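Local coordinates for manganese-containing pseudocatalase (PDB 2V8T), which probably breaks down hydrogen peroxide as a catalase, using a pair of manganese ions held in each subunit of a hexamer, at residues A274-D277 against A282-F285. Sequence-based numbering, arbitrary orientation.
Sequences AGHD and APEF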
loop_
_atom_site.group_PDB
_atom_site.type_symbol
_atom_site.label_atom_id
_atom_site.label_comp_id
_atom_site.label_asym_id
_atom_site.label_seq_id
_atom_site.Cartn_x
_atom_site.Cartn_y
_atom_site.Cartn_z
ATOM N N ALA A 274 -13.297 28.695 -1.530
ATOM C CA ALA A 274 -11.970 29.182 -1.171
ATOM C C ALA A 274 -11.477 30.342 -2.002
ATOM O O ALA A 274 -10.444 30.915 -1.613
ATOM C CB ALA A 274 -10.950 28.030 -1.271
ATOM N N GLY A 275 -12.164 30.692 -3.082
ATOM C CA GLY A 275 -11.743 31.824 -3.864
ATOM C C GLY A 275 -10.567 31.534 -4.750
ATOM O O GLY A 275 -10.157 30.384 -4.958
ATOM N N HIS A 276 -9.970 32.584 -5.303
ATOM C CA HIS A 276 -8.852 32.438 -6.231
ATOM C C HIS A 276 -7.545 32.291 -5.467
ATOM O O HIS A 276 -7.265 33.058 -4.558
ATOM C CB HIS A 276 -8.815 33.675 -7.120
ATOM C CG HIS A 276 -7.782 33.668 -8.188
ATOM N ND1 HIS A 276 -7.255 34.870 -8.643
ATOM C CD2 HIS A 276 -7.198 32.651 -8.887
ATOM C CE1 HIS A 276 -6.390 34.547 -9.586
ATOM N NE2 HIS A 276 -6.316 33.222 -9.754
ATOM N N ASP A 277 -6.713 31.344 -5.890
ATOM C CA ASP A 277 -5.324 31.230 -5.456
ATOM C C ASP A 277 -4.481 31.117 -6.719
ATOM O O ASP A 277 -4.372 30.046 -7.335
ATOM C CB ASP A 277 -5.133 30.039 -4.499
ATOM C CG ASP A 277 -3.741 29.934 -3.903
ATOM O OD1 ASP A 277 -2.780 30.396 -4.584
ATOM O OD2 ASP A 277 -3.620 29.334 -2.801
ATOM N N ALA A 282 -5.716 28.103 -9.410
ATOM C CA ALA A 282 -6.990 27.509 -8.952
ATOM C C ALA A 282 -7.992 28.648 -8.738
ATOM O O ALA A 282 -7.752 29.505 -7.881
ATOM C CB ALA A 282 -6.729 26.709 -7.684
ATOM N N PRO A 283 -9.074 28.717 -9.499
ATOM C CA PRO A 283 -9.518 27.737 -10.516
ATOM C C PRO A 283 -8.796 27.881 -11.855
ATOM O O PRO A 283 -8.928 27.000 -12.716
ATOM C CB PRO A 283 -11.013 28.081 -10.663
ATOM C CG PRO A 283 -11.085 29.568 -10.387
ATOM C CD PRO A 283 -10.058 29.811 -9.327
ATOM N N GLU A 284 -8.045 28.973 -12.017
ATOM C CA GLU A 284 -7.179 29.216 -13.162
ATOM C C GLU A 284 -6.129 30.197 -12.684
ATOM O O GLU A 284 -6.336 30.895 -11.676
ATOM C CB GLU A 284 -8.007 29.746 -14.352
ATOM C CG GLU A 284 -7.239 29.897 -15.687
ATOM C CD GLU A 284 -6.539 28.614 -16.075
ATOM O OE1 GLU A 284 -7.142 27.807 -16.857
ATOM O OE2 GLU A 284 -5.387 28.394 -15.569
ATOM N N PHE A 285 -5.013 30.319 -13.433
ATOM C CA PHE A 285 -4.012 31.323 -13.061
ATOM C C PHE A 285 -4.625 32.721 -12.990
ATOM O O PHE A 285 -4.526 33.391 -11.961
ATOM C CB PHE A 285 -2.828 31.263 -14.033
ATOM C CG PHE A 285 -1.749 32.247 -13.758
ATOM C CD1 PHE A 285 -1.162 32.367 -12.486
ATOM C CD2 PHE A 285 -1.260 33.026 -14.779
ATOM C CE1 PHE A 285 -0.152 33.322 -12.239
ATOM C CE2 PHE A 285 -0.214 33.915 -14.538
ATOM C CZ PHE A 285 0.323 34.069 -13.268
#
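H276 reaches across to 282-285 with the edge of its imidazole, while the backbone of D277 pairs with that of A282. From CB, the H276 side chain runs with CG anti to the backbone N (chi1 -177°), which brings the ring edge up against the carbonyl oxygens of 282-285. CD2 lies 3.3 Å from A282 O, close to the ring plane, with P283 CD approaching it obliquely. CE1 comes within 3.2 Å of F285 O. At the tip NE2 donates to F285 O at 2.8 Å; this oxygen sits in the ring plane, but the donor stands well above the plane of its carbonyl. The same N-H makes a second, weak bond to E284 O, 3.0 Å from NE2, and both bonds are bent. ND1 is hydrogen-bonded to E94 N, so both ring nitrogens are engaged and the rotation of the imidazole is fixed. Without the imidazole, as with an alanine here, the carbonyls of E284 and F285 would probably lose the N-H they share, and E94 N its acceptor. The backbone pairing is a single antiparallel bridge, a hydrogen-bonded pair closing the short turn 278-281 within the loop that runs from strand 269-270 to helix 288-299, away from the manganese sites of this ferritin-clan protein. D277 N meets A282 O at 2.9 Å, almost straight (175° at the hydrogen), and A282 N returns to D277 O at 3.1 Å. A cis peptide joins A282 to P283. Further on, E284 OE2 accepts F285 N at 2.9 Å through its anti lone pair, and further bonds to this oxygen come from N143 of a second subunit and K212 N of a third.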